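Local coordinates for protein histidine acid phosphatase (Bifidobacterium longum subsp. infantis, PDB 6RXD) that probably removes phosphate groups from inositol polyphosphates such as phytate, and from 2,3-bisphosphoglycerate, as a histidine acid phosphatase of the MINPP1 subfamily, at residues A240-L245 with F249-L254; D307-Y312 with D340-F345. All blocks are in the same frame, centred on the assembly; numbering follows the deposited sequence.

Interaction 1: residues A240-L245 with F249-L254; sequences ASHDLL and FTEEFL. With ZN (zinc ion), chain C.
A zinc site bridges the turn between helices 235-245 and 251-258, with His242 and Glu251 supplying one ligand each. His242 NE2 and Glu251 OE2 each lie 2.2 Å from the zinc ion. Because CG of His242 stands anti to its backbone N (chi1 178°), the imidazole reaches over to the second helix. The carboxylate comes to the ring at its edge, the two planes 43° apart, and Glu251 OE1 rests 3.3 Å from His242 CE1. The other ring nitrogen, ND1, is hydrogen-bonded to Glu301 of helix 301-317, a second-shell carboxylate that fixes the ring's rotation and would be expected to make NE2 a stronger donor to the metal. The short loop joining the two helices is closed by one backbone bond, Phe249 N donating to Leu245 O over 2.9 Å, nearly straight at 167°, and Thr250 N-caps the helix that follows, its OG1 accepting from Phe253 N at 3.0 Å. Next to the imidazole, both methyls of Leu254 rest on Leu245 CB, Leu254 CD2 at 3.9 Å, while Leu254 CD1 also approaches His242 CE1 at 4.1 Å. Replacing Leu254 by an alanine would probably open a gap beside Leu245 CB and deprive the imidazole of an apolar neighbour. Leu245 CD2 meets Phe249 CE2 at 4.2 Å, and the Phe249 ring packs on helix 55-69.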
loop_
_atom_site.group_PDB
_atom_site.type_symbol
_atom_site.label_atom_id
_atom_site.label_comp_id
_atom_site.label_asym_id
_atom_site.label_seq_id
_atom_site.Cartn_x
_atom_site.Cartn_y
_atom_site.Cartn_z
ATOM N N ALA A 240 2.539 18.797 -19.210
ATOM C CA ALA A 240 2.791 17.365 -19.369
ATOM C C ALA A 240 1.544 16.646 -19.845
ATOM O O ALA A 240 1.620 15.683 -20.606
ATOM C CB ALA A 240 3.260 16.765 -18.065
ATOM N N SER A 241 0.391 17.126 -19.397
ATOM C CA SER A 241 -0.871 16.525 -19.805
ATOM C C SER A 241 -1.072 16.683 -21.306
ATOM O O SER A 241 -1.454 15.742 -21.996
ATOM C CB SER A 241 -2.045 17.169 -19.058
ATOM O OG SER A 241 -1.984 16.891 -17.665
ATOM N N HIS A 242 -0.833 17.888 -21.807
ATOM C CA HIS A 242 -0.954 18.132 -23.226
ATOM C C HIS A 242 0.061 17.302 -24.007
ATOM O O HIS A 242 -0.267 16.703 -25.036
ATOM C CB HIS A 242 -0.753 19.604 -23.539
ATOM C CG HIS A 242 -0.829 19.888 -24.998
ATOM N ND1 HIS A 242 -2.032 19.964 -25.668
ATOM C CD2 HIS A 242 0.134 20.041 -25.935
ATOM C CE1 HIS A 242 -1.809 20.187 -26.946
ATOM N NE2 HIS A 242 -0.502 20.235 -27.133
ATOM N N ASP A 243 1.299 17.279 -23.520
ATOM C CA ASP A 243 2.381 16.524 -24.148
ATOM C C ASP A 243 1.990 15.057 -24.335
ATOM O O ASP A 243 2.123 14.476 -25.424
ATOM C CB ASP A 243 3.628 16.633 -23.268
ATOM C CG ASP A 243 4.894 16.210 -23.981
ATOM O OD1 ASP A 243 5.362 16.961 -24.858
ATOM O OD2 ASP A 243 5.435 15.140 -23.641
ATOM N N LEU A 244 1.504 14.464 -23.256
ATOM C CA LEU A 244 1.149 13.057 -23.261
ATOM C C LEU A 244 0.079 12.776 -24.297
ATOM O O LEU A 244 0.196 11.851 -25.099
ATOM C CB LEU A 244 0.629 12.653 -21.885
ATOM C CG LEU A 244 0.316 11.172 -21.753
ATOM C CD1 LEU A 244 1.632 10.383 -21.710
ATOM C CD2 LEU A 244 -0.542 10.903 -20.525
ATOM N N LEU A 245 -0.974 13.581 -24.278
ATOM C CA LEU A 245 -2.130 13.319 -25.130
ATOM C C LEU A 245 -1.843 13.595 -26.597
ATOM O O LEU A 245 -2.498 13.032 -27.472
ATOM C CB LEU A 245 -3.342 14.144 -24.678
ATOM C CG LEU A 245 -3.864 13.822 -23.277
ATOM C CD1 LEU A 245 -4.901 14.851 -22.857
ATOM C CD2 LEU A 245 -4.469 12.429 -23.231
ATOM N N PHE A 249 -3.798 12.219 -29.935
ATOM C CA PHE A 249 -4.878 13.046 -30.457
ATOM C C PHE A 249 -4.336 14.268 -31.173
ATOM O O PHE A 249 -3.260 14.771 -30.833
ATOM C CB PHE A 249 -5.790 13.519 -29.319
ATOM C CG PHE A 249 -6.444 12.398 -28.554
ATOM C CD1 PHE A 249 -7.581 11.770 -29.053
ATOM C CD2 PHE A 249 -5.919 11.974 -27.337
ATOM C CE1 PHE A 249 -8.181 10.730 -28.348
ATOM C CE2 PHE A 249 -6.513 10.935 -26.617
ATOM C CZ PHE A 249 -7.648 10.316 -27.122
ATOM N N THR A 250 -5.095 14.765 -32.151
ATOM C CA THR A 250 -4.668 15.952 -32.897
ATOM C C THR A 250 -4.747 17.220 -32.067
ATOM O O THR A 250 -5.491 17.293 -31.093
ATOM C CB THR A 250 -5.521 16.184 -34.162
ATOM O OG1 THR A 250 -6.868 16.516 -33.786
ATOM C CG2 THR A 250 -5.517 14.951 -35.049
ATOM N N GLU A 251 -3.986 18.229 -32.476
ATOM C CA GLU A 251 -4.022 19.531 -31.820
ATOM C C GLU A 251 -5.416 20.112 -31.835
ATOM O O GLU A 251 -5.894 20.662 -30.841
ATOM C CB GLU A 251 -3.079 20.493 -32.540
ATOM C CG GLU A 251 -1.619 20.142 -32.412
ATOM C CD GLU A 251 -1.118 20.213 -30.988
ATOM O OE1 GLU A 251 -1.725 20.911 -30.137
ATOM O OE2 GLU A 251 -0.096 19.559 -30.734
ATOM N N GLU A 252 -6.071 19.985 -32.982
ATOM C CA GLU A 252 -7.425 20.487 -33.155
ATOM C C GLU A 252 -8.411 19.811 -32.195
ATOM O O GLU A 252 -9.261 20.464 -31.596
ATOM C CB GLU A 252 -7.848 20.286 -34.613
ATOM C CG GLU A 252 -9.268 20.670 -34.940
ATOM C CD GLU A 252 -9.604 20.376 -36.390
ATOM O OE1 GLU A 252 -9.505 19.197 -36.797
ATOM O OE2 GLU A 252 -9.948 21.325 -37.126
ATOM N N PHE A 253 -8.285 18.501 -32.029
ATOM C CA PHE A 253 -9.157 17.786 -31.103
ATOM C C PHE A 253 -8.905 18.241 -29.663
ATOM O O PHE A 253 -9.839 18.537 -28.914
ATOM C CB PHE A 253 -8.915 16.284 -31.247
ATOM C CG PHE A 253 -9.878 15.427 -30.469
ATOM C CD1 PHE A 253 -9.535 14.940 -29.220
ATOM C CD2 PHE A 253 -11.117 15.093 -31.000
ATOM C CE1 PHE A 253 -10.421 14.131 -28.500
ATOM C CE2 PHE A 253 -12.003 14.297 -30.294
ATOM C CZ PHE A 253 -11.648 13.811 -29.042
ATOM N N LEU A 254 -7.639 18.320 -29.283
ATOM C CA LEU A 254 -7.292 18.674 -27.910
ATOM C C LEU A 254 -7.621 20.130 -27.618
ATOM O O LEU A 254 -7.908 20.481 -26.487
ATOM C CB LEU A 254 -5.810 18.411 -27.660
ATOM C CG LEU A 254 -5.435 16.930 -27.690
ATOM C CD1 LEU A 254 -3.922 16.750 -27.635
ATOM C CD2 LEU A 254 -6.121 16.175 -26.555
HETATM ZN ZN ZN C . 0.859 20.140 -28.834
#

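Interaction 2: residues D307-Y312 with D340-F345; sequences DLYNLY and DDARMF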
loop_
_atom_site.group_PDB
_atom_site.type_symbol
_atom_site.label_atom_id
_atom_site.label_comp_id
_atom_site.label_asym_id
_atom_site.label_seq_id
_atom_site.Cartn_x
_atom_site.Cartn_y
_atom_site.Cartn_z
ATOM N N ASP A 307 -6.128 10.163 -16.271
ATOM C CA ASP A 307 -6.812 8.882 -16.455
ATOM C C ASP A 307 -5.923 7.891 -17.205
ATOM O O ASP A 307 -5.860 6.710 -16.836
ATOM C CB ASP A 307 -8.154 9.059 -17.175
ATOM C CG ASP A 307 -9.179 9.767 -16.321
ATOM O OD1 ASP A 307 -8.865 10.072 -15.157
ATOM O OD2 ASP A 307 -10.297 10.015 -16.815
ATOM N N LEU A 308 -5.218 8.374 -18.224
ATOM C CA LEU A 308 -4.318 7.521 -19.001
ATOM C C LEU A 308 -3.155 7.059 -18.124
ATOM O O LEU A 308 -2.747 5.894 -18.181
ATOM C CB LEU A 308 -3.793 8.255 -20.252
ATOM C CG LEU A 308 -2.959 7.418 -21.233
ATOM C CD1 LEU A 308 -3.772 6.207 -21.661
ATOM C CD2 LEU A 308 -2.594 8.262 -22.444
ATOM N N TYR A 309 -2.628 7.969 -17.307
ATOM C CA TYR A 309 -1.581 7.602 -16.360
ATOM C C TYR A 309 -2.087 6.554 -15.374
ATOM O O TYR A 309 -1.369 5.610 -15.043
ATOM C CB TYR A 309 -1.057 8.835 -15.618
ATOM C CG TYR A 309 -0.069 8.489 -14.525
ATOM C CD1 TYR A 309 1.224 8.084 -14.834
ATOM C CD2 TYR A 309 -0.428 8.567 -13.191
ATOM C CE1 TYR A 309 2.130 7.759 -13.819
ATOM C CE2 TYR A 309 0.463 8.251 -12.192
ATOM C CZ TYR A 309 1.734 7.847 -12.512
ATOM O OH TYR A 309 2.605 7.529 -11.495
ATOM N N ASN A 310 -3.324 6.697 -14.901
ATOM C CA ASN A 310 -3.870 5.688 -13.992
ATOM C C ASN A 310 -3.972 4.308 -14.643
ATOM O O ASN A 310 -3.815 3.282 -13.972
ATOM C CB ASN A 310 -5.225 6.123 -13.414
ATOM C CG ASN A 310 -5.066 6.933 -12.130
ATOM O OD1 ASN A 310 -4.854 6.370 -11.055
ATOM N ND2 ASN A 310 -5.141 8.246 -12.244
ATOM N N LEU A 311 -4.232 4.271 -15.944
ATOM C CA LEU A 311 -4.279 2.976 -16.627
ATOM C C LEU A 311 -2.879 2.399 -16.767
ATOM O O LEU A 311 -2.684 1.196 -16.612
ATOM C CB LEU A 311 -4.970 3.090 -17.995
ATOM C CG LEU A 311 -6.457 3.458 -17.959
ATOM C CD1 LEU A 311 -7.014 3.390 -19.378
ATOM C CD2 LEU A 311 -7.245 2.535 -17.035
ATOM N N TYR A 312 -1.905 3.259 -17.043
ATOM C CA TYR A 312 -0.503 2.845 -17.135
ATOM C C TYR A 312 -0.011 2.205 -15.840
ATOM O O TYR A 312 0.655 1.148 -15.859
ATOM C CB TYR A 312 0.346 4.064 -17.512
ATOM C CG TYR A 312 1.832 3.963 -17.257
ATOM C CD1 TYR A 312 2.642 3.139 -18.030
ATOM C CD2 TYR A 312 2.425 4.740 -16.276
ATOM C CE1 TYR A 312 4.006 3.071 -17.805
ATOM C CE2 TYR A 312 3.788 4.684 -16.044
ATOM C CZ TYR A 312 4.573 3.845 -16.815
ATOM O OH TYR A 312 5.934 3.777 -16.597
ATOM N N ASP A 340 9.232 11.413 -18.460
ATOM C CA ASP A 340 9.277 12.566 -17.571
ATOM C C ASP A 340 7.881 13.111 -17.298
ATOM O O ASP A 340 7.640 13.750 -16.269
ATOM C CB ASP A 340 10.190 13.655 -18.135
ATOM C CG ASP A 340 11.656 13.367 -17.881
ATOM O OD1 ASP A 340 11.958 12.575 -16.960
ATOM O OD2 ASP A 340 12.502 13.936 -18.598
ATOM N N ASP A 341 6.953 12.861 -18.214
ATOM C CA ASP A 341 5.571 13.219 -17.948
ATOM C C ASP A 341 5.013 12.301 -16.863
ATOM O O ASP A 341 4.328 12.764 -15.957
ATOM C CB ASP A 341 4.715 13.133 -19.218
ATOM C CG ASP A 341 5.115 14.153 -20.272
ATOM O OD1 ASP A 341 5.641 15.229 -19.919
ATOM O OD2 ASP A 341 4.876 13.878 -21.461
ATOM N N ALA A 342 5.303 11.001 -16.961
ATOM C CA ALA A 342 4.897 10.054 -15.914
ATOM C C ALA A 342 5.397 10.504 -14.544
ATOM O O ALA A 342 4.685 10.385 -13.543
ATOM C CB ALA A 342 5.398 8.628 -16.220
ATOM N N ARG A 343 6.622 11.023 -14.500
ATOM C CA ARG A 343 7.202 11.494 -13.249
ATOM C C ARG A 343 6.387 12.663 -12.683
ATOM O O ARG A 343 6.171 12.750 -11.480
ATOM C CB ARG A 343 8.665 11.890 -13.478
ATOM C CG ARG A 343 9.388 12.467 -12.273
ATOM C CD ARG A 343 10.785 12.939 -12.684
ATOM N NE ARG A 343 11.504 13.545 -11.570
ATOM C CZ ARG A 343 11.417 14.828 -11.244
ATOM N NH1 ARG A 343 12.102 15.299 -10.211
ATOM N NH2 ARG A 343 10.643 15.641 -11.955
ATOM N N MET A 344 5.928 13.557 -13.561
ATOM C CA MET A 344 5.068 14.663 -13.135
ATOM C C MET A 344 3.745 14.146 -12.566
ATOM O O MET A 344 3.260 14.647 -11.551
ATOM C CB MET A 344 4.773 15.626 -14.292
ATOM C CG MET A 344 5.983 16.384 -14.806
ATOM S SD MET A 344 6.746 17.389 -13.526
ATOM C CE MET A 344 5.360 18.408 -13.026
ATOM N N PHE A 345 3.138 13.169 -13.239
ATOM C CA PHE A 345 1.862 12.615 -12.783
ATOM C C PHE A 345 2.028 11.853 -11.474
ATOM O O PHE A 345 1.163 11.908 -10.595
ATOM C CB PHE A 345 1.264 11.701 -13.858
ATOM C CG PHE A 345 1.111 12.371 -15.198
ATOM C CD1 PHE A 345 0.726 13.699 -15.277
ATOM C CD2 PHE A 345 1.395 11.686 -16.374
ATOM C CE1 PHE A 345 0.594 14.329 -16.510
ATOM C CE2 PHE A 345 1.276 12.316 -17.614
ATOM C CZ PHE A 345 0.871 13.643 -17.674
#
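Different first torsions bring Tyr309 and Phe345 together: CG of Tyr309 is anti to its backbone N (chi1 174°), which carries the phenol across to the other helix, whereas CG of Phe345 is anti to its carbonyl carbon, which swings the phenyl ring past the root of the tyrosine. The two side chains slide by one another in opposite directions. It is therefore the methylene of Phe345, not its ring, that covers the tyrosine: Phe345 CB sits 3.6 Å from the centroid of the Tyr309 ring and 13° off the ring normal, a CH-pi contact over the centre of one face. The nearest ring atom is Tyr309 CG, 3.5 Å from Phe345 CB. The phenyl ring lies beside the start of the tyrosine side chain, with Phe345 CD2 3.8 Å from Tyr309 CB, and the two ring planes are obliquely inclined, so the pair is neither stacked nor T-shaped.

Ala342, one turn earlier, meets the outer part of the same phenol. Its CB is 4.1 Å from Tyr309 CE1, and its carbonyl O approaches that carbon obliquely at 3.7 Å. Tyr312 extends the contact one turn along its own helix, its CE2 lying 4.3 Å from Ala342 CB. The phenol oxygens are satisfied by the N-terminal segment: Tyr309 OH is hydrogen-bonded to the carbonyl of Tyr9 and Tyr312 OH to that of Arg8. Tyr312 also stacks on Phe334. The axes of segments 307-312 and 340-345 pass 10.6 Å apart at their closest and cross at -99°, nearly perpendicular, so that helices 301-317 and 339-357 pack here through aromatic side chains within the helical part of this histidine phosphatase fold.

In the fold
Interaction 1 combines a buried leucine and phenylalanine cluster with a zinc site at its more open margin, whereas all four touching residues of interaction 2 are buried. The centre of interaction 1 lies about 32 Å from the centre of the chain, that of interaction 2 about 18 Å. The chemistry differs accordingly: metal coordination and a backbone hydrogen bond in the first, aromatic and apolar contacts in the second. Helix 301-317 serves both, sending Glu301 to the zinc ligand His242 and Tyr309 to helix 339-357. The contacts also meet directly, Leu244 CD2 lying 3.7 Å from Phe345 CE2. Asp243 and Asp341, which bind a zinc ion in another structure of this protein, belong one to each.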